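Local coordinates for DUF655 domain-containing protein (Archaeoglobus fulgidus, PDB 2I5H) that is of unknown function but belongs to the DUF655 family, placed among the helix-hairpin-helix proteins, which suggests a possible role in nucleic acid binding, at residues V47-L55 with L102-I110. Sequence-based numbering, arbitrary orientation.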
ATOM      1  N   VAL A  47       0.810  -4.910   9.702  1.00 13.98           N
ATOM      2  CA  VAL A  47      -0.245  -4.362   8.871  1.00 13.98           C
ATOM      3  C   VAL A  47       0.211  -3.177   8.038  1.00 16.02           C
ATOM      4  O   VAL A  47       1.261  -2.585   8.293  1.00 14.93           O
ATOM      5  CB  VAL A  47      -1.448  -3.929   9.746  1.00 14.38           C
ATOM      6  CG1 VAL A  47      -1.921  -5.098  10.592  1.00 16.70           C
ATOM      7  CG2 VAL A  47      -1.056  -2.747  10.649  1.00 13.30           C
ATOM      8  N   VAL A  48      -0.582  -2.845   7.025  1.00 14.88           N
ATOM      9  CA  VAL A  48      -0.281  -1.707   6.172  1.00 14.67           C
ATOM     10  C   VAL A  48      -1.495  -0.778   6.195  1.00 16.47           C
ATOM     11  O   VAL A  48      -2.623  -1.218   5.963  1.00 14.70           O
ATOM     12  CB  VAL A  48       0.067  -2.155   4.712  1.00 15.46           C
ATOM     13  CG1 VAL A  48      -1.078  -2.961   4.089  1.00 17.15           C
ATOM     14  CG2 VAL A  48       0.383  -0.936   3.862  1.00 16.05           C
ATOM     15  N   GLY A  49      -1.260   0.491   6.526  1.00 15.66           N
ATOM     16  CA  GLY A  49      -2.336   1.475   6.586  1.00 18.54           C
ATOM     17  C   GLY A  49      -3.000   1.715   5.241  1.00 19.37           C
ATOM     18  O   GLY A  49      -2.321   1.806   4.219  1.00 18.75           O
ATOM     19  N   GLU A  50      -4.327   1.839   5.228  1.00 21.19           N
ATOM     20  CA  GLU A  50      -5.039   2.035   3.966  1.00 23.54           C
ATOM     21  C   GLU A  50      -4.980   3.443   3.378  1.00 24.18           C
ATOM     22  O   GLU A  50      -5.292   3.633   2.208  1.00 26.35           O
ATOM     23  CB  GLU A  50      -6.511   1.609   4.091  1.00 26.21           C
ATOM     24  CG  GLU A  50      -7.318   2.350   5.142  1.00 29.41           C
ATOM     25  CD  GLU A  50      -8.828   2.162   4.969  1.00 30.92           C
ATOM     26  OE1 GLU A  50      -9.257   1.088   4.500  1.00 29.91           O
ATOM     27  OE2 GLU A  50      -9.587   3.089   5.317  1.00 30.56           O
ATOM     28  N   ARG A  51      -4.568   4.422   4.171  1.00 26.03           N
ATOM     29  CA  ARG A  51      -4.510   5.794   3.677  1.00 27.85           C
ATOM     30  C   ARG A  51      -3.146   6.184   3.108  1.00 27.06           C
ATOM     31  O   ARG A  51      -3.043   6.631   1.959  1.00 26.37           O
ATOM     32  CB  ARG A  51      -4.892   6.765   4.798  1.00 31.20           C
ATOM     33  CG  ARG A  51      -4.881   8.230   4.389  1.00 35.62           C
ATOM     34  CD  ARG A  51      -5.229   9.128   5.567  1.00 40.55           C
ATOM     35  NE  ARG A  51      -6.576   8.870   6.068  1.00 45.31           N
ATOM     36  CZ  ARG A  51      -7.691   9.145   5.396  1.00 47.27           C
ATOM     37  NH1 ARG A  51      -7.625   9.692   4.188  1.00 48.80           N
ATOM     38  NH2 ARG A  51      -8.872   8.871   5.931  1.00 49.03           N
ATOM     39  N   ASN A  52      -2.103   6.006   3.912  1.00 24.98           N
ATOM     40  CA  ASN A  52      -0.747   6.370   3.503  1.00 25.45           C
ATOM     41  C   ASN A  52       0.204   5.183   3.397  1.00 23.06           C
ATOM     42  O   ASN A  52       1.407   5.362   3.205  1.00 22.85           O
ATOM     43  CB  ASN A  52      -0.189   7.395   4.490  1.00 29.22           C
ATOM     44  CG  ASN A  52      -1.083   8.620   4.619  1.00 33.51           C
ATOM     45  OD1 ASN A  52      -1.179   9.222   5.685  1.00 37.36           O
ATOM     46  ND2 ASN A  52      -1.734   8.994   3.524  1.00 35.66           N
ATOM     47  N   PHE A  53      -0.341   3.976   3.531  1.00 21.38           N
ATOM     48  CA  PHE A  53       0.443   2.748   3.434  1.00 19.75           C
ATOM     49  C   PHE A  53       1.564   2.644   4.458  1.00 20.15           C
ATOM     50  O   PHE A  53       2.655   2.141   4.173  1.00 18.92           O
ATOM     51  CB  PHE A  53       0.976   2.610   2.011  1.00 19.93           C
ATOM     52  CG  PHE A  53      -0.110   2.628   0.981  1.00 21.45           C
ATOM     53  CD1 PHE A  53      -0.865   1.485   0.726  1.00 22.43           C
ATOM     54  CD2 PHE A  53      -0.443   3.814   0.332  1.00 21.24           C
ATOM     55  CE1 PHE A  53      -1.943   1.527  -0.160  1.00 23.53           C
ATOM     56  CE2 PHE A  53      -1.519   3.866  -0.555  1.00 23.73           C
ATOM     57  CZ  PHE A  53      -2.271   2.718  -0.800  1.00 23.94           C
ATOM     58  N   THR A  54       1.266   3.107   5.666  1.00 19.30           N
ATOM     59  CA  THR A  54       2.214   3.059   6.771  1.00 19.84           C
ATOM     60  C   THR A  54       2.338   1.606   7.223  1.00 17.57           C
ATOM     61  O   THR A  54       1.330   0.918   7.365  1.00 17.70           O
ATOM     62  CB  THR A  54       1.703   3.897   7.954  1.00 21.84           C
ATOM     63  OG1 THR A  54       1.404   5.222   7.497  1.00 24.39           O
ATOM     64  CG2 THR A  54       2.752   3.963   9.061  1.00 19.92           C
ATOM     65  N   LEU A  55       3.564   1.137   7.429  1.00 13.96           N
ATOM     66  CA  LEU A  55       3.776  -0.234   7.891  1.00 13.94           C
ATOM     67  C   LEU A  55       3.845  -0.218   9.410  1.00 14.09           C
ATOM     68  O   LEU A  55       4.637   0.528  10.000  1.00 13.38           O
ATOM     69  CB  LEU A  55       5.081  -0.811   7.337  1.00 12.55           C
ATOM     70  CG  LEU A  55       5.224  -0.870   5.815  1.00 15.11           C
ATOM     71  CD1 LEU A  55       6.570  -1.519   5.477  1.00 15.30           C
ATOM     72  CD2 LEU A  55       4.090  -1.674   5.201  1.00 17.19           C
ATOM     73  N   LEU A 102       2.534  -8.002   0.698  1.00 14.87           N
ATOM     74  CA  LEU A 102       2.439  -6.555   0.520  1.00 15.57           C
ATOM     75  C   LEU A 102       1.872  -6.077  -0.816  1.00 15.87           C
ATOM     76  O   LEU A 102       0.893  -5.332  -0.838  1.00 17.99           O
ATOM     77  CB  LEU A 102       3.800  -5.886   0.778  1.00 15.42           C
ATOM     78  CG  LEU A 102       3.802  -4.346   0.798  1.00 16.68           C
ATOM     79  CD1 LEU A 102       2.863  -3.826   1.892  1.00 17.91           C
ATOM     80  CD2 LEU A 102       5.217  -3.840   1.032  1.00 14.82           C
ATOM     81  N   PRO A 103       2.460  -6.501  -1.951  1.00 18.46           N
ATOM     82  CA  PRO A 103       1.909  -6.027  -3.227  1.00 19.77           C
ATOM     83  C   PRO A 103       0.442  -6.392  -3.468  1.00 20.35           C
ATOM     84  O   PRO A 103      -0.307  -5.599  -4.040  1.00 19.72           O
ATOM     85  CB  PRO A 103       2.860  -6.635  -4.267  1.00 18.76           C
ATOM     86  CG  PRO A 103       3.345  -7.885  -3.594  1.00 22.52           C
ATOM     87  CD  PRO A 103       3.582  -7.429  -2.171  1.00 17.99           C
ATOM     88  N   TYR A 104       0.035  -7.582  -3.032  1.00 18.17           N
ATOM     89  CA  TYR A 104      -1.345  -8.029  -3.207  1.00 20.11           C
ATOM     90  C   TYR A 104      -2.308  -7.239  -2.337  1.00 19.47           C
ATOM     91  O   TYR A 104      -3.420  -6.920  -2.760  1.00 21.00           O
ATOM     92  CB  TYR A 104      -1.468  -9.518  -2.876  1.00 20.16           C
ATOM     93  CG  TYR A 104      -0.694 -10.399  -3.823  1.00 22.15           C
ATOM     94  CD1 TYR A 104      -1.117 -10.578  -5.138  1.00 24.03           C
ATOM     95  CD2 TYR A 104       0.486 -11.017  -3.420  1.00 22.26           C
ATOM     96  CE1 TYR A 104      -0.377 -11.352  -6.033  1.00 24.87           C
ATOM     97  CE2 TYR A 104       1.233 -11.790  -4.300  1.00 24.16           C
ATOM     98  CZ  TYR A 104       0.793 -11.952  -5.608  1.00 25.82           C
ATOM     99  OH  TYR A 104       1.533 -12.714  -6.481  1.00 29.13           O
ATOM    100  N   VAL A 105      -1.885  -6.931  -1.116  1.00 17.97           N
ATOM    101  CA  VAL A 105      -2.717  -6.176  -0.191  1.00 19.05           C
ATOM    102  C   VAL A 105      -2.841  -4.716  -0.643  1.00 20.09           C
ATOM    103  O   VAL A 105      -3.927  -4.139  -0.599  1.00 20.99           O
ATOM    104  CB  VAL A 105      -2.150  -6.268   1.247  1.00 17.75           C
ATOM    105  CG1 VAL A 105      -2.960  -5.410   2.200  1.00 17.62           C
ATOM    106  CG2 VAL A 105      -2.181  -7.722   1.713  1.00 19.44           C
ATOM    107  N   ILE A 106      -1.739  -4.122  -1.089  1.00 19.75           N
ATOM    108  CA  ILE A 106      -1.784  -2.742  -1.565  1.00 20.08           C
ATOM    109  C   ILE A 106      -2.734  -2.654  -2.763  1.00 20.83           C
ATOM    110  O   ILE A 106      -3.521  -1.713  -2.877  1.00 21.67           O
ATOM    111  CB  ILE A 106      -0.384  -2.240  -1.986  1.00 19.90           C
ATOM    112  CG1 ILE A 106       0.495  -2.061  -0.743  1.00 19.07           C
ATOM    113  CG2 ILE A 106      -0.505  -0.917  -2.740  1.00 21.37           C
ATOM    114  CD1 ILE A 106       1.917  -1.635  -1.048  1.00 20.11           C
ATOM    115  N   GLU A 107      -2.662  -3.641  -3.647  1.00 22.13           N
ATOM    116  CA  GLU A 107      -3.524  -3.672  -4.825  1.00 24.52           C
ATOM    117  C   GLU A 107      -4.984  -3.714  -4.388  1.00 24.53           C
ATOM    118  O   GLU A 107      -5.836  -3.045  -4.969  1.00 25.23           O
ATOM    119  CB  GLU A 107      -3.195  -4.894  -5.679  1.00 26.75           C
ATOM    120  CG  GLU A 107      -3.947  -4.964  -6.996  1.00 31.74           C
ATOM    121  CD  GLU A 107      -3.581  -6.197  -7.797  1.00 34.05           C
ATOM    122  OE1 GLU A 107      -3.829  -7.316  -7.303  1.00 36.66           O
ATOM    123  OE2 GLU A 107      -3.037  -6.049  -8.912  1.00 37.23           O
ATOM    124  N   HIS A 108      -5.262  -4.501  -3.353  1.00 24.87           N
ATOM    125  CA  HIS A 108      -6.608  -4.632  -2.815  1.00 26.14           C
ATOM    126  C   HIS A 108      -7.090  -3.274  -2.319  1.00 26.97           C
ATOM    127  O   HIS A 108      -8.212  -2.855  -2.602  1.00 26.50           O
ATOM    128  CB  HIS A 108      -6.605  -5.630  -1.652  1.00 27.99           C
ATOM    129  CG  HIS A 108      -7.955  -5.865  -1.048  1.00 30.61           C
ATOM    130  ND1 HIS A 108      -8.937  -6.596  -1.681  1.00 31.04           N
ATOM    131  CD2 HIS A 108      -8.483  -5.468   0.133  1.00 32.08           C
ATOM    132  CE1 HIS A 108     -10.012  -6.641  -0.914  1.00 32.54           C
ATOM    133  NE2 HIS A 108      -9.762  -5.965   0.194  1.00 32.64           N
ATOM    134  N   ILE A 109      -6.227  -2.594  -1.572  1.00 24.78           N
ATOM    135  CA  ILE A 109      -6.544  -1.283  -1.020  1.00 24.86           C
ATOM    136  C   ILE A 109      -6.886  -0.244  -2.090  1.00 25.80           C
ATOM    137  O   ILE A 109      -7.899   0.445  -1.990  1.00 27.14           O
ATOM    138  CB  ILE A 109      -5.369  -0.755  -0.167  1.00 23.46           C
ATOM    139  CG1 ILE A 109      -5.168  -1.667   1.050  1.00 23.86           C
ATOM    140  CG2 ILE A 109      -5.641   0.675   0.284  1.00 22.17           C
ATOM    141  CD1 ILE A 109      -3.930  -1.341   1.863  1.00 23.09           C
ATOM    142  N   ILE A 110      -6.052  -0.129  -3.116  1.00 27.10           N
ATOM    143  CA  ILE A 110      -6.318   0.861  -4.153  1.00 30.15           C
ATOM    144  C   ILE A 110      -7.595   0.557  -4.934  1.00 31.43           C
ATOM    145  O   ILE A 110      -8.272   1.473  -5.400  1.00 31.78           O
ATOM    146  CB  ILE A 110      -5.132   0.994  -5.130  1.00 30.94           C
ATOM    147  CG1 ILE A 110      -4.866  -0.339  -5.825  1.00 32.18           C
ATOM    148  CG2 ILE A 110      -3.896   1.465  -4.370  1.00 30.08           C
ATOM    149  CD1 ILE A 110      -3.774  -0.268  -6.874  1.00 35.20           C
TER
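Val48, near the end of strand 44-49, points toward helix 96-111, where its side chain and that of Val105 run in opposite senses, 3.6 Å between the two CG1 atoms; Val48 CG1 also meets Ile109 CD1. With chi1 at 58°, CG1 sits between the backbone N and the carbonyl carbon, which leaves CG2 beside Leu102 CD1; a beta-branched valine suits a strand and offers one methyl to each of these helix neighbours. The chain then turns, tied by Gly49 N to Thr54 O at 2.8 Å. Glu50 gives this apolar surface its aliphatic part, CB lying 4.0 Å from Ile109 CG2, a methyl that also packs 3.5 Å from the backbone Glu50 O, while its carboxylate forms a salt bridge with Arg71. The ring of Phe53 meets three isoleucines obliquely: CE1 is 3.8 Å from the CG2 methyls of both Ile106 and Ile109, and CZ is 4.1 Å from Ile110 CG2. Ile181 and Tyr117 of two further helices also touch Phe53. An alanine here would probably open a gap between turn and helix and leave those three isoleucine methyls poorly packed. Leu55, starting strand 55-60, crosses Leu102 at nearly a right angle, CD2 to CD1 4.1 Å. Mostly methyls and one aromatic ring thus hold the hairpin against the helix in a buried core, an attachment that rests on close fit and exclusion of water rather than on directional bonds.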